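Local coordinates for B-agarase (PDB 5Z6P), which is a family 50 glycoside hydrolase with agarase activity, which hydrolyses beta-1,4 linkages of agarose, at residues Y218-I223 with R360-Q365; T317-D322 with Q391-S396; E509-R514 with A621-N626; N643-G648 with I666-F671. One frame throughout, in Å; residues are numbered along the deposited sequence.

Interaction 1 of 4, residues Y218-I223 with R360-Q365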
loop_
_atom_site.group_PDB
_atom_site.type_symbol
_atom_site.label_atom_id
_atom_site.label_comp_id
_atom_site.label_asym_id
_atom_site.label_seq_id
_atom_site.Cartn_x
_atom_site.Cartn_y
_atom_site.Cartn_z
ATOM N N TYR A 218 16.127 -10.211 -22.514
ATOM C CA TYR A 218 16.472 -10.843 -21.242
ATOM C C TYR A 218 15.341 -11.695 -20.678
ATOM O O TYR A 218 15.572 -12.794 -20.192
ATOM C CB TYR A 218 16.868 -9.768 -20.223
ATOM C CG TYR A 218 17.433 -10.291 -18.926
ATOM C CD1 TYR A 218 18.561 -11.098 -18.917
ATOM C CD2 TYR A 218 16.865 -9.941 -17.708
ATOM C CE1 TYR A 218 19.087 -11.571 -17.741
ATOM C CE2 TYR A 218 17.387 -10.404 -16.524
ATOM C CZ TYR A 218 18.497 -11.221 -16.545
ATOM O OH TYR A 218 19.025 -11.690 -15.366
ATOM N N LEU A 219 14.115 -11.196 -20.777
ATOM C CA LEU A 219 12.984 -11.850 -20.136
ATOM C C LEU A 219 12.080 -12.604 -21.107
ATOM O O LEU A 219 10.978 -13.013 -20.748
ATOM C CB LEU A 219 12.169 -10.812 -19.357
ATOM C CG LEU A 219 12.932 -10.050 -18.265
ATOM C CD1 LEU A 219 12.043 -9.028 -17.608
ATOM C CD2 LEU A 219 13.460 -11.013 -17.227
ATOM N N SER A 220 12.550 -12.792 -22.334
ATOM C CA SER A 220 11.793 -13.539 -23.323
ATOM C C SER A 220 11.414 -14.907 -22.785
ATOM O O SER A 220 12.254 -15.649 -22.281
ATOM C CB SER A 220 12.600 -13.678 -24.620
ATOM O OG SER A 220 11.968 -14.566 -25.519
ATOM N N GLY A 221 10.133 -15.225 -22.871
ATOM C CA GLY A 221 9.636 -16.517 -22.428
ATOM C C GLY A 221 9.710 -16.790 -20.933
ATOM O O GLY A 221 9.719 -17.950 -20.529
ATOM N N ILE A 222 9.755 -15.741 -20.113
ATOM C CA ILE A 222 9.867 -15.913 -18.656
ATOM C C ILE A 222 8.553 -16.337 -17.985
ATOM O O ILE A 222 8.566 -16.809 -16.847
ATOM C CB ILE A 222 10.376 -14.614 -17.962
ATOM C CG1 ILE A 222 10.798 -14.867 -16.510
ATOM C CG2 ILE A 222 9.316 -13.581 -17.957
ATOM C CD1 ILE A 222 12.237 -15.171 -16.334
ATOM N N ILE A 223 7.423 -16.169 -18.669
ATOM C CA ILE A 223 6.125 -16.552 -18.101
ATOM C C ILE A 223 5.550 -17.815 -18.747
ATOM O O ILE A 223 5.434 -17.891 -19.966
ATOM C CB ILE A 223 5.073 -15.414 -18.241
ATOM C CG1 ILE A 223 5.611 -14.076 -17.712
ATOM C CG2 ILE A 223 3.781 -15.805 -17.542
ATOM C CD1 ILE A 223 5.990 -14.080 -16.231
ATOM N N ARG A 360 7.277 -7.138 -24.326
ATOM C CA ARG A 360 6.302 -7.688 -23.385
ATOM C C ARG A 360 5.656 -8.959 -23.916
ATOM O O ARG A 360 5.602 -9.956 -23.210
ATOM C CB ARG A 360 5.220 -6.664 -23.047
ATOM C CG ARG A 360 4.033 -7.270 -22.287
ATOM C CD ARG A 360 4.464 -7.885 -20.949
ATOM N NE ARG A 360 4.995 -6.876 -20.047
ATOM C CZ ARG A 360 4.257 -6.165 -19.200
ATOM N NH1 ARG A 360 2.945 -6.358 -19.122
ATOM N NH2 ARG A 360 4.837 -5.260 -18.420
ATOM N N ARG A 361 5.170 -8.925 -25.152
ATOM C CA ARG A 361 4.539 -10.098 -25.749
ATOM C C ARG A 361 5.482 -11.306 -25.783
ATOM O O ARG A 361 5.060 -12.439 -25.550
ATOM C CB ARG A 361 4.029 -9.771 -27.164
ATOM C CG ARG A 361 3.414 -10.942 -27.920
ATOM C CD ARG A 361 2.346 -11.649 -27.109
ATOM N NE ARG A 361 1.736 -12.784 -27.805
ATOM C CZ ARG A 361 2.170 -14.040 -27.738
ATOM N NH1 ARG A 361 3.238 -14.350 -27.018
ATOM N NH2 ARG A 361 1.530 -14.996 -28.388
ATOM N N ALA A 362 6.758 -11.065 -26.045
ATOM C CA ALA A 362 7.727 -12.162 -26.088
ATOM C C ALA A 362 8.012 -12.760 -24.696
ATOM O O ALA A 362 8.651 -13.807 -24.582
ATOM C CB ALA A 362 9.009 -11.700 -26.728
ATOM N N MET A 363 7.531 -12.113 -23.636
ATOM C CA MET A 363 7.712 -12.691 -22.297
ATOM C C MET A 363 6.821 -13.910 -22.091
ATOM O O MET A 363 7.126 -14.781 -21.275
ATOM C CB MET A 363 7.420 -11.659 -21.202
ATOM C CG MET A 363 8.451 -10.558 -21.040
ATOM S SD MET A 363 7.948 -9.340 -19.787
ATOM C CE MET A 363 8.180 -10.277 -18.289
ATOM N N TYR A 364 5.710 -13.964 -22.817
ATOM C CA TYR A 364 4.744 -15.034 -22.612
ATOM C C TYR A 364 5.033 -16.255 -23.480
ATOM O O TYR A 364 5.076 -16.171 -24.708
ATOM C CB TYR A 364 3.316 -14.528 -22.864
ATOM C CG TYR A 364 2.959 -13.326 -22.021
ATOM C CD1 TYR A 364 2.614 -13.470 -20.682
ATOM C CD2 TYR A 364 2.991 -12.043 -22.556
ATOM C CE1 TYR A 364 2.294 -12.373 -19.903
ATOM C CE2 TYR A 364 2.683 -10.930 -21.775
ATOM C CZ TYR A 364 2.338 -11.106 -20.452
ATOM O OH TYR A 364 2.020 -10.013 -19.679
ATOM N N GLN A 365 5.244 -17.386 -22.821
ATOM C CA GLN A 365 5.372 -18.665 -23.501
ATOM C C GLN A 365 4.043 -19.099 -24.112
ATOM O O GLN A 365 4.019 -19.743 -25.151
ATOM C CB GLN A 365 5.864 -19.745 -22.540
ATOM C CG GLN A 365 7.304 -19.627 -22.112
ATOM C CD GLN A 365 7.725 -20.768 -21.195
ATOM O OE1 GLN A 365 6.902 -21.375 -20.510
ATOM N NE2 GLN A 365 9.009 -21.057 -21.173
#
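Gly221 N donates to Ala362 O over 2.7 Å, meeting a lone pair in the carbonyl plane. Two further backbone bonds follow: Ile223 N to Met363 O at 3.0 Å, and Gln365 N to Ile223 O at 2.9 Å. Ile223 is thus held at both its N-H and its carbonyl, by the residues flanking Tyr364. Gly221 is third in the type II turn from Leu219 to Ile222, where its positive phi of 67° favours glycine; across from it, Arg361 to Tyr364 form a type I turn. Met363 lies along Leu219, and the bend at chi3 (72°) swings its methyl CE to 3.5 Å from Ile222 CG2, a fit suited to a flexible, unbranched thioether. Ile223 CB meets Tyr364 CD1 obliquely, while the Tyr364 hydroxyl bonds to Ile316 O. Gln365 lays its CH2 groups against Ile223 O. The loop after strand 199-210 is thus held to the turn following helix 353-361 by directional main-chain bonds, with side-chain carbon as the buried apolar fill beside them.

Interaction 2 of 4, residues T317-D322 with Q391-S396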
loop_
_atom_site.group_PDB
_atom_site.type_symbol
_atom_site.label_atom_id
_atom_site.label_comp_id
_atom_site.label_asym_id
_atom_site.label_seq_id
_atom_site.Cartn_x
_atom_site.Cartn_y
_atom_site.Cartn_z
ATOM N N THR A 317 -0.733 -7.799 -22.389
ATOM C CA THR A 317 -0.099 -8.827 -23.225
ATOM C C THR A 317 0.953 -8.268 -24.162
ATOM O O THR A 317 1.780 -9.005 -24.679
ATOM C CB THR A 317 -1.118 -9.599 -24.093
ATOM O OG1 THR A 317 -1.772 -8.695 -24.990
ATOM C CG2 THR A 317 -2.141 -10.316 -23.235
ATOM N N GLY A 318 0.924 -6.971 -24.389
ATOM C CA GLY A 318 1.766 -6.373 -25.409
ATOM C C GLY A 318 0.993 -6.115 -26.700
ATOM O O GLY A 318 1.272 -5.150 -27.405
ATOM N N ILE A 319 0.022 -6.973 -27.014
ATOM C CA ILE A 319 -0.771 -6.796 -28.238
ATOM C C ILE A 319 -1.579 -5.496 -28.164
ATOM O O ILE A 319 -2.321 -5.267 -27.210
ATOM C CB ILE A 319 -1.735 -7.985 -28.491
ATOM C CG1 ILE A 319 -0.965 -9.310 -28.595
ATOM C CG2 ILE A 319 -2.600 -7.729 -29.734
ATOM C CD1 ILE A 319 0.144 -9.314 -29.622
ATOM N N ASP A 320 -1.397 -4.650 -29.177
ATOM C CA ASP A 320 -2.028 -3.339 -29.280
ATOM C C ASP A 320 -1.607 -2.394 -28.171
ATOM O O ASP A 320 -2.281 -1.402 -27.911
ATOM C CB ASP A 320 -3.548 -3.477 -29.298
ATOM C CG ASP A 320 -4.092 -3.687 -30.691
ATOM O OD1 ASP A 320 -3.287 -3.987 -31.580
ATOM O OD2 ASP A 320 -5.312 -3.552 -30.890
ATOM N N TYR A 321 -0.497 -2.688 -27.508
ATOM C CA TYR A 321 -0.036 -1.771 -26.480
ATOM C C TYR A 321 0.440 -0.454 -27.082
ATOM O O TYR A 321 1.275 -0.451 -27.970
ATOM C CB TYR A 321 1.105 -2.345 -25.638
ATOM C CG TYR A 321 1.542 -1.301 -24.653
ATOM C CD1 TYR A 321 0.729 -0.963 -23.591
ATOM C CD2 TYR A 321 2.719 -0.590 -24.829
ATOM C CE1 TYR A 321 1.088 0.020 -22.703
ATOM C CE2 TYR A 321 3.088 0.397 -23.942
ATOM C CZ TYR A 321 2.264 0.695 -22.881
ATOM O OH TYR A 321 2.610 1.671 -21.986
ATOM N N ASP A 322 -0.059 0.662 -26.571
ATOM C CA ASP A 322 0.450 1.952 -27.006
ATOM C C ASP A 322 0.297 3.017 -25.933
ATOM O O ASP A 322 -0.553 2.915 -25.053
ATOM C CB ASP A 322 -0.252 2.394 -28.291
ATOM C CG ASP A 322 0.524 3.455 -29.048
ATOM O OD1 ASP A 322 1.682 3.733 -28.682
ATOM O OD2 ASP A 322 -0.022 3.999 -30.025
ATOM N N GLN A 391 -3.338 2.219 -24.038
ATOM C CA GLN A 391 -4.183 1.071 -24.240
ATOM C C GLN A 391 -3.498 -0.233 -24.504
ATOM O O GLN A 391 -2.322 -0.269 -24.749
ATOM C CB GLN A 391 -5.091 1.340 -25.455
ATOM C CG GLN A 391 -4.387 1.282 -26.793
ATOM C CD GLN A 391 -5.277 1.123 -28.022
ATOM O OE1 GLN A 391 -6.485 1.167 -27.967
ATOM N NE2 GLN A 391 -4.661 0.923 -29.124
ATOM N N GLY A 392 -4.271 -1.300 -24.471
ATOM C CA GLY A 392 -3.742 -2.594 -24.827
ATOM C C GLY A 392 -4.639 -3.757 -24.498
ATOM O O GLY A 392 -5.514 -3.683 -23.653
ATOM N N GLU A 393 -4.402 -4.856 -25.186
ATOM C CA GLU A 393 -5.012 -6.122 -24.834
ATOM C C GLU A 393 -4.502 -6.557 -23.467
ATOM O O GLU A 393 -3.351 -6.317 -23.139
ATOM C CB GLU A 393 -4.684 -7.170 -25.892
ATOM C CG GLU A 393 -5.192 -8.548 -25.590
ATOM C CD GLU A 393 -4.703 -9.576 -26.590
ATOM O OE1 GLU A 393 -3.648 -10.187 -26.352
ATOM O OE2 GLU A 393 -5.381 -9.773 -27.615
ATOM N N THR A 394 -5.366 -7.175 -22.675
ATOM C CA THR A 394 -4.948 -7.743 -21.406
ATOM C C THR A 394 -5.316 -9.207 -21.314
ATOM O O THR A 394 -6.101 -9.722 -22.118
ATOM C CB THR A 394 -5.585 -7.014 -20.200
ATOM O OG1 THR A 394 -7.003 -7.214 -20.205
ATOM C CG2 THR A 394 -5.269 -5.532 -20.239
ATOM N N TYR A 395 -4.754 -9.873 -20.314
ATOM C CA TYR A 395 -5.132 -11.235 -20.051
ATOM C C TYR A 395 -5.071 -11.500 -18.561
ATOM O O TYR A 395 -4.208 -10.982 -17.874
ATOM C CB TYR A 395 -4.229 -12.206 -20.808
ATOM C CG TYR A 395 -4.786 -13.605 -20.842
ATOM C CD1 TYR A 395 -5.866 -13.921 -21.658
ATOM C CD2 TYR A 395 -4.257 -14.608 -20.043
ATOM C CE1 TYR A 395 -6.385 -15.204 -21.693
ATOM C CE2 TYR A 395 -4.773 -15.893 -20.075
ATOM C CZ TYR A 395 -5.834 -16.185 -20.900
ATOM O OH TYR A 395 -6.354 -17.462 -20.927
ATOM N N SER A 396 -6.004 -12.299 -18.075
ATOM C CA SER A 396 -5.969 -12.761 -16.695
ATOM C C SER A 396 -5.664 -14.253 -16.659
ATOM O O SER A 396 -6.532 -15.075 -16.917
ATOM C CB SER A 396 -7.287 -12.467 -15.991
ATOM O OG SER A 396 -7.412 -13.226 -14.807
HETATM O O HOH W 1 -1.341 -5.213 -24.609
HETATM O O HOH W 2 -6.866 -1.549 -30.068
#
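Glu393 reaches Thr317 on a stretched side chain, with CG opposite the backbone N (chi1 176°) and the rest extended, while Thr317 holds OG1 between its own N and carbonyl carbon (chi1 62°). The Thr317 hydroxyl OG1 donates to Glu393 OE1 at 2.8 Å, on the anti side and 30° out of the carboxylate plane. The same OG1 accepts from Ile319 N, forming an ST turn, so a residue with both a donor and an acceptor on one short branch suits the place. Tyr370 OH bonds Glu393 OE2, so both oxygens of the buried carboxylate are held, by different residues. Ile319 runs alongside the Glu393 side chain, Ile319 CG1 lying 3.6 Å from Glu393 OE1. The methyl Thr317 CG2 instead packs against Tyr395 CB at 3.7 Å.

The backbones also pair: Thr317 N to Glu393 O, nearly straight, and Glu393 N to Ile319 O at 2.9 Å. A water donates to both Ile319 O and Glu393 O. The type II turn from Gly318 to Tyr321, which contains Ile319, interrupts regular pairing, and Tyr321 CA makes a CA-H...O contact of 3.2 Å with Gln391 O. Asp322 and Gln391 form an antiparallel hydrogen-bonded pair. This is an edge strand interrupted by a turn, in a three-stranded antiparallel sheet whose middle strand is 388-395.

Interaction 3 of 4, residues E509-R514 with A621-N626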
loop_
_atom_site.group_PDB
_atom_site.type_symbol
_atom_site.label_atom_id
_atom_site.label_comp_id
_atom_site.label_asym_id
_atom_site.label_seq_id
_atom_site.Cartn_x
_atom_site.Cartn_y
_atom_site.Cartn_z
ATOM N N GLU A 509 -7.417 6.554 0.424
ATOM C CA GLU A 509 -6.126 7.215 0.361
ATOM C C GLU A 509 -6.115 8.561 -0.381
ATOM O O GLU A 509 -5.393 8.733 -1.375
ATOM C CB GLU A 509 -5.095 6.250 -0.278
ATOM C CG GLU A 509 -4.813 4.980 0.556
ATOM C CD GLU A 509 -3.601 4.168 0.065
ATOM O OE1 GLU A 509 -3.128 4.418 -1.057
ATOM O OE2 GLU A 509 -3.117 3.299 0.816
ATOM N N LYS A 510 -6.912 9.516 0.087
ATOM C CA LYS A 510 -6.851 10.856 -0.496
ATOM C C LYS A 510 -5.568 11.579 -0.040
ATOM O O LYS A 510 -4.993 11.246 0.998
ATOM C CB LYS A 510 -8.101 11.672 -0.125
ATOM C CG LYS A 510 -9.386 11.130 -0.708
ATOM C CD LYS A 510 -10.565 12.083 -0.479
ATOM C CE LYS A 510 -11.873 11.505 -1.032
ATOM N NZ LYS A 510 -11.801 11.204 -2.502
ATOM N N SER A 511 -5.125 12.565 -0.818
ATOM C CA SER A 511 -3.937 13.346 -0.468
ATOM C C SER A 511 -4.241 14.476 0.533
ATOM O O SER A 511 -4.216 15.648 0.170
ATOM C CB SER A 511 -3.301 13.927 -1.736
ATOM O OG SER A 511 -2.799 12.901 -2.573
ATOM N N TRP A 512 -4.514 14.123 1.789
ATOM C CA TRP A 512 -5.003 15.109 2.776
ATOM C C TRP A 512 -3.909 16.065 3.234
ATOM O O TRP A 512 -4.188 17.091 3.861
ATOM C CB TRP A 512 -5.587 14.420 4.011
ATOM C CG TRP A 512 -6.834 13.642 3.803
ATOM C CD1 TRP A 512 -6.958 12.273 3.726
ATOM C CD2 TRP A 512 -8.153 14.175 3.646
ATOM N NE1 TRP A 512 -8.279 11.931 3.565
ATOM C CE2 TRP A 512 -9.027 13.074 3.496
ATOM C CE3 TRP A 512 -8.674 15.478 3.609
ATOM C CZ2 TRP A 512 -10.403 13.243 3.331
ATOM C CZ3 TRP A 512 -10.038 15.639 3.448
ATOM C CH2 TRP A 512 -10.886 14.531 3.315
ATOM N N GLY A 513 -2.665 15.705 2.943
ATOM C CA GLY A 513 -1.520 16.453 3.412
ATOM C C GLY A 513 -0.484 15.532 4.047
ATOM O O GLY A 513 -0.790 14.759 4.950
ATOM N N ARG A 514 0.747 15.611 3.564
ATOM C CA ARG A 514 1.818 14.760 4.061
ATOM C C ARG A 514 2.630 15.459 5.140
ATOM O O ARG A 514 3.231 16.511 4.903
ATOM C CB ARG A 514 2.733 14.332 2.910
ATOM C CG ARG A 514 3.886 13.430 3.324
ATOM C CD ARG A 514 4.805 13.181 2.138
ATOM N NE ARG A 514 5.824 12.185 2.455
ATOM C CZ ARG A 514 6.017 11.077 1.752
ATOM N NH1 ARG A 514 5.271 10.833 0.679
ATOM N NH2 ARG A 514 6.958 10.218 2.114
ATOM N N ALA A 621 -3.830 6.890 4.004
ATOM C CA ALA A 621 -2.450 6.446 3.768
ATOM C C ALA A 621 -1.541 7.210 4.716
ATOM O O ALA A 621 -1.907 8.294 5.173
ATOM C CB ALA A 621 -2.037 6.675 2.333
ATOM N N ASP A 622 -0.355 6.667 4.994
ATOM C CA ASP A 622 0.561 7.310 5.935
ATOM C C ASP A 622 1.122 8.633 5.387
ATOM O O ASP A 622 1.560 9.483 6.167
ATOM C CB ASP A 622 1.694 6.347 6.360
ATOM C CG ASP A 622 2.615 5.913 5.201
ATOM O OD1 ASP A 622 2.351 6.221 4.036
ATOM O OD2 ASP A 622 3.607 5.226 5.474
ATOM N N TRP A 623 1.072 8.818 4.065
ATOM C CA TRP A 623 1.476 10.086 3.441
ATOM C C TRP A 623 0.271 11.011 3.211
ATOM O O TRP A 623 0.407 12.119 2.691
ATOM C CB TRP A 623 2.182 9.837 2.106
ATOM C CG TRP A 623 1.479 8.816 1.260
ATOM C CD1 TRP A 623 1.841 7.507 1.088
ATOM C CD2 TRP A 623 0.283 9.000 0.492
ATOM N NE1 TRP A 623 0.948 6.878 0.269
ATOM C CE2 TRP A 623 -0.016 7.773 -0.118
ATOM C CE3 TRP A 623 -0.572 10.086 0.263
ATOM C CZ2 TRP A 623 -1.123 7.597 -0.937
ATOM C CZ3 TRP A 623 -1.660 9.911 -0.547
ATOM C CH2 TRP A 623 -1.924 8.682 -1.146
ATOM N N GLY A 624 -0.911 10.529 3.571
ATOM C CA GLY A 624 -2.122 11.296 3.398
ATOM C C GLY A 624 -2.884 11.372 4.695
ATOM O O GLY A 624 -4.055 11.033 4.745
ATOM N N MET A 625 -2.201 11.795 5.750
ATOM C CA MET A 625 -2.832 11.957 7.049
ATOM C C MET A 625 -2.062 12.900 7.946
ATOM O O MET A 625 -0.869 13.137 7.767
ATOM C CB MET A 625 -3.022 10.606 7.741
ATOM C CG MET A 625 -1.758 9.892 8.098
ATOM S SD MET A 625 -2.129 8.445 9.107
ATOM C CE MET A 625 -2.108 9.145 10.760
ATOM N N ASN A 626 -2.786 13.442 8.916
ATOM C CA ASN A 626 -2.269 14.465 9.802
ATOM C C ASN A 626 -3.276 14.689 10.932
ATOM O O ASN A 626 -4.421 14.257 10.816
ATOM C CB ASN A 626 -2.005 15.742 9.010
ATOM C CG ASN A 626 -3.175 16.118 8.149
ATOM O OD1 ASN A 626 -4.247 16.443 8.659
ATOM N ND2 ASN A 626 -2.984 16.068 6.831
HETATM O O HOH W 3 -5.097 9.354 2.960
HETATM O O HOH W 4 -1.146 13.687 1.100
#
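Glu509 and Ala621, with CA atoms 5.1 Å apart, open a contact between the irregular loops after strands 501-506 and 614-615, the second bent into a type I turn from Ala621 to Gly624 and leading into helix 627-634. Trp623 carries much of it. Its chi1 of 45° folds the indole over Ala621 CB and sends Trp623 CH2 to 3.5 Å from Glu509 O, with Trp623 CZ3 3.8 Å from Ser511 OG. The carboxylate of Glu509 stands at 79° to the indole plane, and its OE2 bonds to Asn643 ND2. The long, extended Arg514 brings one face of its guanidinium onto Trp623 CB, 3.5 Å from Arg514 NH1. Asn626 works both ways: ND2 donates to Gly513 O at 3.2 Å, and OD1 caps the next helix at Val629 N. One water accepts from Gly513 N and donates to Trp623 O. The edge of Trp512 meets Gly624 O, 3.3 Å from Trp512 CD1. With few direct bonds, the loops are joined largely by the rim of one indole, an amide that serves two partners, and water-bridged backbone.

Interaction 4 of 4, residues N643-G648 with I666-F671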
loop_
_atom_site.group_PDB
_atom_site.type_symbol
_atom_site.label_atom_id
_atom_site.label_comp_id
_atom_site.label_asym_id
_atom_site.label_seq_id
_atom_site.Cartn_x
_atom_site.Cartn_y
_atom_site.Cartn_z
ATOM N N ASN A 643 -4.503 2.704 6.361
ATOM C CA ASN A 643 -3.707 1.684 5.661
ATOM C C ASN A 643 -2.274 1.794 6.163
ATOM O O ASN A 643 -1.772 2.890 6.314
ATOM C CB ASN A 643 -3.762 1.850 4.135
ATOM C CG ASN A 643 -5.154 1.631 3.560
ATOM O OD1 ASN A 643 -6.033 1.044 4.201
ATOM N ND2 ASN A 643 -5.349 2.088 2.338
ATOM N N TYR A 644 -1.614 0.674 6.446
ATOM C CA TYR A 644 -0.316 0.780 7.088
ATOM C C TYR A 644 0.624 -0.346 6.725
ATOM O O TYR A 644 0.573 -1.435 7.287
ATOM C CB TYR A 644 -0.474 0.861 8.606
ATOM C CG TYR A 644 0.692 1.513 9.291
ATOM C CD1 TYR A 644 0.976 2.853 9.081
ATOM C CD2 TYR A 644 1.519 0.794 10.157
ATOM C CE1 TYR A 644 2.043 3.454 9.685
ATOM C CE2 TYR A 644 2.595 1.394 10.779
ATOM C CZ TYR A 644 2.845 2.729 10.543
ATOM O OH TYR A 644 3.902 3.358 11.137
ATOM N N TYR A 645 1.497 -0.027 5.778
ATOM C CA TYR A 645 2.453 -0.956 5.209
ATOM C C TYR A 645 3.778 -0.837 5.942
ATOM O O TYR A 645 4.715 -0.223 5.451
ATOM C CB TYR A 645 2.621 -0.683 3.721
ATOM C CG TYR A 645 1.410 -1.073 2.891
ATOM C CD1 TYR A 645 1.194 -2.400 2.536
ATOM C CD2 TYR A 645 0.483 -0.127 2.473
ATOM C CE1 TYR A 645 0.102 -2.776 1.768
ATOM C CE2 TYR A 645 -0.610 -0.490 1.722
ATOM C CZ TYR A 645 -0.794 -1.821 1.359
ATOM O OH TYR A 645 -1.874 -2.197 0.599
ATOM N N LYS A 646 3.821 -1.400 7.148
ATOM C CA LYS A 646 5.042 -1.487 7.934
ATOM C C LYS A 646 5.021 -2.859 8.596
ATOM O O LYS A 646 4.113 -3.644 8.354
ATOM C CB LYS A 646 5.130 -0.356 8.972
ATOM C CG LYS A 646 5.074 1.072 8.404
ATOM C CD LYS A 646 6.321 1.446 7.627
ATOM C CE LYS A 646 6.046 2.587 6.646
ATOM N NZ LYS A 646 7.154 2.786 5.668
ATOM N N GLU A 647 6.000 -3.148 9.439
ATOM C CA GLU A 647 6.067 -4.463 10.054
ATOM C C GLU A 647 4.992 -4.656 11.123
ATOM O O GLU A 647 4.702 -5.783 11.509
ATOM C CB GLU A 647 7.460 -4.703 10.624
ATOM C CG GLU A 647 8.558 -4.745 9.558
ATOM C CD GLU A 647 9.891 -5.237 10.082
ATOM O OE1 GLU A 647 9.927 -5.824 11.174
ATOM O OE2 GLU A 647 10.906 -5.050 9.385
ATOM N N GLY A 648 4.397 -3.551 11.579
ATOM C CA GLY A 648 3.281 -3.578 12.510
ATOM C C GLY A 648 3.029 -2.184 13.081
ATOM O O GLY A 648 3.651 -1.211 12.643
ATOM N N ILE A 666 -7.303 -1.361 10.506
ATOM C CA ILE A 666 -6.294 -1.399 9.459
ATOM C C ILE A 666 -6.933 -1.873 8.166
ATOM O O ILE A 666 -7.470 -2.978 8.102
ATOM C CB ILE A 666 -5.101 -2.329 9.799
ATOM C CG1 ILE A 666 -4.311 -1.783 10.994
ATOM C CG2 ILE A 666 -4.162 -2.433 8.593
ATOM C CD1 ILE A 666 -3.705 -0.414 10.729
ATOM N N GLY A 667 -6.858 -1.051 7.130
ATOM C CA GLY A 667 -7.476 -1.395 5.860
ATOM C C GLY A 667 -6.609 -2.241 4.938
ATOM O O GLY A 667 -7.124 -2.989 4.127
ATOM N N GLU A 668 -5.295 -2.102 5.076
ATOM C CA GLU A 668 -4.315 -2.736 4.213
ATOM C C GLU A 668 -2.973 -2.901 4.914
ATOM O O GLU A 668 -2.525 -2.014 5.626
ATOM C CB GLU A 668 -4.087 -1.916 2.944
ATOM C CG GLU A 668 -5.286 -1.779 2.025
ATOM C CD GLU A 668 -5.045 -0.796 0.898
ATOM O OE1 GLU A 668 -3.883 -0.602 0.524
ATOM O OE2 GLU A 668 -6.023 -0.212 0.415
ATOM N N PHE A 669 -2.336 -4.043 4.663
ATOM C CA PHE A 669 -0.929 -4.281 4.986
ATOM C C PHE A 669 -0.499 -5.519 4.212
ATOM O O PHE A 669 -1.341 -6.313 3.807
ATOM C CB PHE A 669 -0.696 -4.483 6.493
ATOM C CG PHE A 669 -1.213 -5.784 7.033
ATOM C CD1 PHE A 669 -2.554 -5.960 7.302
ATOM C CD2 PHE A 669 -0.341 -6.823 7.320
ATOM C CE1 PHE A 669 -3.032 -7.159 7.813
ATOM C CE2 PHE A 669 -0.795 -8.027 7.828
ATOM C CZ PHE A 669 -2.143 -8.204 8.076
ATOM N N HIS A 670 0.798 -5.696 4.016
ATOM C CA HIS A 670 1.238 -6.963 3.448
ATOM C C HIS A 670 2.698 -7.270 3.649
ATOM O O HIS A 670 3.470 -6.451 4.144
ATOM C CB HIS A 670 0.891 -7.039 1.939
ATOM C CG HIS A 670 1.620 -6.060 1.065
ATOM N ND1 HIS A 670 1.012 -5.425 0.002
ATOM C CD2 HIS A 670 2.907 -5.648 1.062
ATOM C CE1 HIS A 670 1.892 -4.647 -0.602
ATOM N NE2 HIS A 670 3.051 -4.773 0.013
ATOM N N PHE A 671 3.053 -8.478 3.230
ATOM C CA PHE A 671 4.426 -8.938 3.214
ATOM C C PHE A 671 4.697 -9.770 1.948
ATOM O O PHE A 671 3.945 -10.683 1.632
ATOM C CB PHE A 671 4.709 -9.751 4.485
ATOM C CG PHE A 671 4.534 -8.959 5.737
ATOM C CD1 PHE A 671 5.492 -8.049 6.128
ATOM C CD2 PHE A 671 3.387 -9.089 6.506
ATOM C CE1 PHE A 671 5.317 -7.309 7.273
ATOM C CE2 PHE A 671 3.220 -8.345 7.647
ATOM C CZ PHE A 671 4.181 -7.460 8.029
HETATM O O HOH W 5 2.935 -4.514 5.969
#
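Tyr645 and Glu668 form the tight end of this contact: Tyr645 OH donates to Glu668 OE1 at 2.6 Å, reaching the carboxylate on its anti side from somewhat out of its plane. Asn643, whose ND2 is bonded to Glu509, lays its amide over the same carboxylate, the two planes stacked 30° apart. The other carboxylate oxygen, Glu668 OE2, makes a salt bridge to Arg619, so neighbours on several sides fix the group's rotation. The ring of Tyr645 makes a second contact. With CG opposite the carbonyl carbon (chi1 -71°), it turns an edge to the face of His670 in a T-shaped pair with planes 59° apart, Tyr645 CE1 lying 3.3 Å from His670 ND1. Tyr644 N donates almost straight to Glu668 O at 3.0 Å, and Tyr644 CB packs against Ile666 CD1.

Further along, the backbones diverge, and Glu647 and Phe671 are 8.3 Å apart at CA. Here a water spans the gap, donating to Lys646 O at 2.8 Å and to His670 O, and Phe671 CZ loosely approaches Lys646 O and Glu647 O. The contact sits where strands 640-643 and 664-668 end side by side, at their C-terminal ends, consistent with the side on which (beta/alpha)8 glycosidases place their active sites. Strand 709-714 flanks 664-668 on its other edge, and helix 689-704 packs against Ile666, Phe669 and Phe671, with Tyr699 stacked on the Phe669 ring.

How the interactions relate
From the N terminus, interaction 1 ties the loop after strand 199-210 to the end of helix 353-361, closing a span of 136 residues. Within that span interaction 2 begins, at strand 315-325, and it closes later at strand 388-395, so the two cross along the chain. They also touch, Arg361 CB lying 3.4 Å from Thr317 O. Interactions 3 and 4 follow in series: 3 closes a largely helical excursion between the loops after strands 501-506 and 614-615, and 4 closes a short one between neighbouring strands 640-643 and 664-668. These two meet at Glu509 and Asn643. The two pairs stand apart, with interactions 1 and 4 about 32 Å between centres.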